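Local atomic coordinates of histidine acid phosphatase (Bifidobacterium longum subsp. infantis, PDB entry 6RXD), a protein that probably removes phosphate groups by hydrolysis from inositol polyphosphates such as phytate, and from 2,3-bisphosphoglycerate, as a histidine acid phosphatase of the MINPP type. Residues Y53-T65 and W264-C278. Sequence-based numbering, arbitrary orientation. Where two conformers were deposited one is given.
Sequences YKYDALLMRMAET and WYNTTDGTKKGGKNC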
loop_
_atom_site.group_PDB
_atom_site.type_symbol
_atom_site.label_atom_id
_atom_site.label_comp_id
_atom_site.label_asym_id
_atom_site.label_seq_id
_atom_site.Cartn_x
_atom_site.Cartn_y
_atom_site.Cartn_z
ATOM N N TYR A 53 5.592 -18.180 7.454
ATOM C CA TYR A 53 6.097 -18.548 8.769
ATOM C C TYR A 53 7.588 -18.247 8.774
ATOM O O TYR A 53 8.406 -19.050 8.304
ATOM C CB TYR A 53 5.802 -20.033 9.035
ATOM C CG TYR A 53 6.181 -20.546 10.414
ATOM C CD1 TYR A 53 5.771 -19.891 11.573
ATOM C CD2 TYR A 53 6.933 -21.705 10.552
ATOM C CE1 TYR A 53 6.132 -20.376 12.838
ATOM C CE2 TYR A 53 7.286 -22.195 11.793
ATOM C CZ TYR A 53 6.882 -21.533 12.935
ATOM O OH TYR A 53 7.250 -22.038 14.170
ATOM N N LYS A 54 7.939 -17.073 9.286
ATOM C CA LYS A 54 9.283 -16.538 9.086
ATOM C C LYS A 54 9.723 -15.670 10.258
ATOM O O LYS A 54 10.547 -16.106 11.069
ATOM C CB LYS A 54 9.351 -15.754 7.768
ATOM C CG LYS A 54 10.731 -15.176 7.467
ATOM C CD LYS A 54 10.761 -14.414 6.131
ATOM C CE LYS A 54 9.880 -13.171 6.167
ATOM N NZ LYS A 54 10.010 -12.383 4.902
ATOM N N TYR A 55 9.189 -14.452 10.349
ATOM C CA TYR A 55 9.543 -13.558 11.452
ATOM C C TYR A 55 9.107 -14.173 12.777
ATOM O O TYR A 55 9.837 -14.135 13.778
ATOM C CB TYR A 55 8.863 -12.198 11.286
ATOM C CG TYR A 55 9.358 -11.389 10.099
ATOM C CD1 TYR A 55 10.713 -11.300 9.807
ATOM C CD2 TYR A 55 8.459 -10.735 9.261
ATOM C CE1 TYR A 55 11.164 -10.559 8.721
ATOM C CE2 TYR A 55 8.896 -9.996 8.170
ATOM C CZ TYR A 55 10.249 -9.914 7.906
ATOM O OH TYR A 55 10.685 -9.171 6.826
ATOM N N ASP A 56 7.899 -14.725 12.782
ATOM C CA ASP A 56 7.394 -15.410 13.963
ATOM C C ASP A 56 8.123 -16.727 14.222
ATOM O O ASP A 56 8.375 -17.091 15.376
ATOM C CB ASP A 56 5.865 -15.623 13.881
ATOM C CG ASP A 56 5.408 -16.325 12.596
ATOM O OD1 ASP A 56 4.308 -16.919 12.615
ATOM O OD2 ASP A 56 6.100 -16.272 11.558
ATOM N N ALA A 57 8.494 -17.421 13.147
ATOM C CA ALA A 57 9.247 -18.665 13.279
ATOM C C ALA A 57 10.611 -18.404 13.907
ATOM O O ALA A 57 10.998 -19.051 14.887
ATOM C CB ALA A 57 9.414 -19.328 11.919
ATOM N N LEU A 58 11.349 -17.465 13.323
ATOM C CA LEU A 58 12.724 -17.232 13.749
ATOM C C LEU A 58 12.792 -16.748 15.189
ATOM O O LEU A 58 13.687 -17.147 15.947
ATOM C CB LEU A 58 13.420 -16.234 12.815
ATOM C CG LEU A 58 13.815 -16.780 11.440
ATOM C CD1 LEU A 58 14.187 -15.649 10.499
ATOM C CD2 LEU A 58 14.974 -17.746 11.593
ATOM N N LEU A 59 11.855 -15.882 15.577
ATOM C CA LEU A 59 11.867 -15.384 16.936
ATOM C C LEU A 59 11.489 -16.468 17.947
ATOM O O LEU A 59 11.981 -16.462 19.070
ATOM C CB LEU A 59 10.999 -14.133 17.081
ATOM C CG LEU A 59 11.599 -12.859 16.468
ATOM C CD1 LEU A 59 10.574 -11.757 16.532
ATOM C CD2 LEU A 59 12.875 -12.430 17.209
ATOM N N MET A 60 10.630 -17.407 17.551
ATOM C CA MET A 60 10.381 -18.573 18.411
ATOM C C MET A 60 11.598 -19.491 18.523
ATOM O O MET A 60 11.859 -20.033 19.588
ATOM C CB MET A 60 9.159 -19.380 17.954
ATOM C CG MET A 60 8.708 -20.436 18.978
ATOM S SD MET A 60 8.073 -19.666 20.489
ATOM C CE MET A 60 6.325 -19.550 20.128
ATOM N N ARG A 61 12.355 -19.671 17.442
ATOM C CA ARG A 61 13.587 -20.455 17.552
ATOM C C ARG A 61 14.559 -19.769 18.516
ATOM O O ARG A 61 15.216 -20.429 19.326
ATOM C CB ARG A 61 14.250 -20.643 16.174
ATOM C CG ARG A 61 13.343 -21.271 15.108
ATOM C CD ARG A 61 12.999 -22.743 15.411
ATOM N NE ARG A 61 11.860 -22.880 16.330
ATOM C CZ ARG A 61 10.584 -22.743 15.973
ATOM N NH1 ARG A 61 10.257 -22.457 14.715
ATOM N NH2 ARG A 61 9.622 -22.890 16.878
ATOM N N MET A 62 14.623 -18.442 18.457
ATOM C CA MET A 62 15.480 -17.681 19.364
ATOM C C MET A 62 14.991 -17.851 20.802
ATOM O O MET A 62 15.792 -18.027 21.736
ATOM C CB MET A 62 15.473 -16.199 18.957
ATOM C CG MET A 62 16.343 -15.294 19.811
ATOM S SD MET A 62 16.299 -13.616 19.139
ATOM C CE MET A 62 17.501 -12.815 20.196
ATOM N N ALA A 63 13.672 -17.840 20.972
ATOM C CA ALA A 63 13.068 -17.964 22.290
ATOM C C ALA A 63 13.377 -19.317 22.899
ATOM O O ALA A 63 13.632 -19.417 24.106
ATOM C CB ALA A 63 11.553 -17.752 22.199
ATOM N N GLU A 64 13.363 -20.362 22.070
ATOM C CA GLU A 64 13.633 -21.703 22.575
ATOM C C GLU A 64 15.073 -21.806 23.089
ATOM O O GLU A 64 15.338 -22.429 24.126
ATOM C CB GLU A 64 13.329 -22.749 21.490
ATOM C CG GLU A 64 11.845 -22.875 21.186
ATOM C CD GLU A 64 11.547 -23.490 19.833
ATOM O OE1 GLU A 64 12.484 -23.686 19.029
ATOM O OE2 GLU A 64 10.362 -23.775 19.561
ATOM N N THR A 65 16.003 -21.176 22.378
ATOM C CA THR A 65 17.397 -21.156 22.814
ATOM C C THR A 65 17.566 -20.338 24.101
ATOM O O THR A 65 18.260 -20.752 25.036
ATOM C CB THR A 65 18.294 -20.606 21.696
ATOM O OG1 THR A 65 18.237 -21.499 20.578
ATOM C CG2 THR A 65 19.742 -20.496 22.172
ATOM N N TRP A 264 20.304 -18.243 14.258
ATOM C CA TRP A 264 19.110 -19.067 14.074
ATOM C C TRP A 264 18.658 -19.091 12.641
ATOM O O TRP A 264 18.597 -18.047 11.993
ATOM C CB TRP A 264 17.959 -18.593 14.980
ATOM C CG TRP A 264 18.299 -18.749 16.415
ATOM C CD1 TRP A 264 18.206 -19.887 17.160
ATOM C CD2 TRP A 264 18.808 -17.734 17.285
ATOM N NE1 TRP A 264 18.631 -19.646 18.445
ATOM C CE2 TRP A 264 18.999 -18.327 18.551
ATOM C CE3 TRP A 264 19.112 -16.377 17.120
ATOM C CZ2 TRP A 264 19.501 -17.613 19.645
ATOM C CZ3 TRP A 264 19.598 -15.667 18.206
ATOM C CH2 TRP A 264 19.784 -16.285 19.456
ATOM N N TYR A 265 18.356 -20.290 12.149
ATOM C CA TYR A 265 17.808 -20.460 10.810
ATOM C C TYR A 265 16.372 -20.914 10.906
ATOM O O TYR A 265 15.943 -21.455 11.926
ATOM C CB TYR A 265 18.618 -21.495 10.015
ATOM C CG TYR A 265 20.029 -21.052 9.741
ATOM C CD1 TYR A 265 20.342 -20.373 8.574
ATOM C CD2 TYR A 265 21.044 -21.287 10.664
ATOM C CE1 TYR A 265 21.638 -19.942 8.326
ATOM C CE2 TYR A 265 22.348 -20.867 10.412
ATOM C CZ TYR A 265 22.629 -20.193 9.246
ATOM O OH TYR A 265 23.910 -19.769 8.989
ATOM N N ASN A 266 15.630 -20.699 9.831
ATOM C CA ASN A 266 14.213 -21.032 9.804
ATOM C C ASN A 266 13.988 -22.518 9.516
ATOM O O ASN A 266 13.447 -22.898 8.475
ATOM C CB ASN A 266 13.511 -20.147 8.777
ATOM C CG ASN A 266 12.005 -20.224 8.877
ATOM O OD1 ASN A 266 11.465 -20.825 9.812
ATOM N ND2 ASN A 266 11.312 -19.621 7.911
ATOM N N THR A 267 14.400 -23.347 10.472
ATOM C CA THR A 267 14.307 -24.797 10.358
ATOM C C THR A 267 13.646 -25.364 11.609
ATOM O O THR A 267 13.332 -24.624 12.540
ATOM C CB THR A 267 15.691 -25.430 10.221
ATOM O OG1 THR A 267 16.452 -25.163 11.409
ATOM C CG2 THR A 267 16.424 -24.867 9.002
ATOM N N THR A 268 13.466 -26.684 11.638
ATOM C CA THR A 268 12.777 -27.341 12.743
ATOM C C THR A 268 13.437 -27.095 14.097
ATOM O O THR A 268 12.742 -26.969 15.104
ATOM C CB THR A 268 12.673 -28.875 12.522
ATOM O OG1 THR A 268 13.973 -29.392 12.234
ATOM C CG2 THR A 268 11.751 -29.196 11.357
ATOM N N ASP A 269 14.764 -27.021 14.126
ATOM C CA ASP A 269 15.472 -26.821 15.393
ATOM C C ASP A 269 16.293 -25.542 15.456
ATOM O O ASP A 269 17.116 -25.371 16.359
ATOM C CB ASP A 269 16.371 -28.021 15.722
ATOM C CG ASP A 269 17.484 -28.226 14.708
ATOM O OD1 ASP A 269 17.667 -27.393 13.793
ATOM O OD2 ASP A 269 18.200 -29.237 14.827
ATOM N N GLY A 270 16.080 -24.656 14.489
ATOM C CA GLY A 270 16.763 -23.374 14.470
ATOM C C GLY A 270 18.188 -23.440 13.958
ATOM O O GLY A 270 18.878 -22.428 13.923
ATOM N N THR A 271 18.640 -24.628 13.560
ATOM C CA THR A 271 19.993 -24.765 13.052
ATOM C C THR A 271 20.008 -25.076 11.564
ATOM O O THR A 271 18.988 -25.458 10.976
ATOM C CB THR A 271 20.772 -25.867 13.794
ATOM O OG1 THR A 271 20.372 -27.147 13.287
ATOM C CG2 THR A 271 20.501 -25.793 15.294
ATOM N N LYS A 272 21.172 -24.918 10.952
ATOM C CA LYS A 272 21.306 -25.132 9.517
ATOM C C LYS A 272 21.021 -26.578 9.131
ATOM O O LYS A 272 20.527 -26.848 8.036
ATOM C CB LYS A 272 22.708 -24.749 9.052
ATOM C CG LYS A 272 22.810 -24.474 7.562
ATOM C CD LYS A 272 23.008 -22.983 7.314
ATOM C CE LYS A 272 23.342 -22.689 5.868
ATOM N NZ LYS A 272 24.556 -21.810 5.721
ATOM N N LYS A 273 21.313 -27.509 10.036
ATOM C CA LYS A 273 21.085 -28.926 9.743
ATOM C C LYS A 273 19.649 -29.364 10.051
ATOM O O LYS A 273 19.282 -30.518 9.812
ATOM C CB LYS A 273 22.107 -29.825 10.466
ATOM C CG LYS A 273 22.129 -29.685 11.988
ATOM C CD LYS A 273 21.145 -30.641 12.645
ATOM C CE LYS A 273 21.378 -30.766 14.145
ATOM N NZ LYS A 273 20.927 -29.594 14.946
ATOM N N GLY A 274 18.841 -28.445 10.574
ATOM C CA GLY A 274 17.445 -28.750 10.822
ATOM C C GLY A 274 16.693 -28.957 9.521
ATOM O O GLY A 274 17.215 -28.695 8.437
ATOM N N GLY A 275 15.454 -29.423 9.627
ATOM C CA GLY A 275 14.662 -29.685 8.445
ATOM C C GLY A 275 13.705 -28.558 8.153
ATOM O O GLY A 275 13.572 -27.617 8.940
ATOM N N LYS A 276 13.042 -28.634 7.006
ATOM C CA LYS A 276 11.996 -27.688 6.655
ATOM C C LYS A 276 10.936 -27.678 7.744
ATOM O O LYS A 276 10.552 -28.742 8.225
ATOM C CB LYS A 276 11.343 -28.107 5.345
ATOM C CG LYS A 276 10.706 -26.948 4.643
ATOM C CD LYS A 276 9.495 -27.344 3.838
ATOM C CE LYS A 276 8.901 -26.085 3.266
ATOM N NZ LYS A 276 9.188 -24.967 4.218
ATOM N N ASN A 277 10.465 -26.501 8.126
ATOM C CA ASN A 277 9.511 -26.408 9.225
ATOM C C ASN A 277 8.149 -25.905 8.762
ATOM O O ASN A 277 8.009 -25.370 7.663
ATOM C CB ASN A 277 10.075 -25.508 10.335
ATOM C CG ASN A 277 9.478 -25.806 11.694
ATOM O OD1 ASN A 277 8.820 -26.829 11.887
ATOM N ND2 ASN A 277 9.718 -24.915 12.654
ATOM N N CYS A 278 7.144 -26.116 9.599
ATOM C CA CYS A 278 5.785 -25.674 9.317
ATOM C C CYS A 278 5.209 -25.097 10.602
ATOM O O CYS A 278 5.482 -25.618 11.681
ATOM C CB CYS A 278 4.940 -26.862 8.852
ATOM S SG CYS A 278 3.244 -26.473 8.365
HETATM O O HOH W 1 11.568 -22.548 12.116
HETATM O O HOH W 2 16.230 -22.722 18.431
HETATM O O HOH W 3 14.736 -24.795 18.794
#
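Trp-264 lays one face of its indole against helix 55-69 at Met-62 and Thr-65, with Met-62 CA over the centre of the ring system. Met-62 CG adds a CH-pi contact, 3.7 Å from the centroid of the six-membered ring and 16° off its normal, and SD follows obliquely as a Met-aromatic contact, the thioether running on extended past CG. At the ring edge NE1 donates almost straight (165°) to Thr-65 OG1 at 2.9 Å, which satisfies the buried indole N-H and, with Met-62 over the face, restrains the turn of the ring. An alanine at Trp-264 would remove the plate under Met-62 and is likely to leave Thr-65 OG1 without the indole N-H and a gap beside the helix. One turn before Thr-65, Arg-61 bends its chain at chi2 and chi3 (84°), bringing CD to 3.4 Å from Thr-267 O and CB and CG against Gly-270, where a side chain would crowd CB. Its guanidinium is held in plane on several sides: NE and NH2 grip the two carboxylate oxygens of Glu-64, while NH1 donates to Tyr-53 OH (3.1 Å) and to a water. That water also receives from Asn-277 ND2 and donates to Asn-266 OD1 and Thr-267 O, joining both segments. Asn-266, centre of an inverse gamma turn, sends ND2 to a lone pair of Tyr-53 O at 3.0 Å, and its OD1 rests on Ala-57 CB. Leu-58 CD2 packs on the backbone between Tyr-265 and Asn-266. The contact thus fastens a strand and its following loop onto a helix: strand 264-265 pairs antiparallel with strand 297-298, whose Ile-298 touches Leu-58, Leu-59 and Trp-264, while helices 75-95 and 301-317 also pack against helix 55-69.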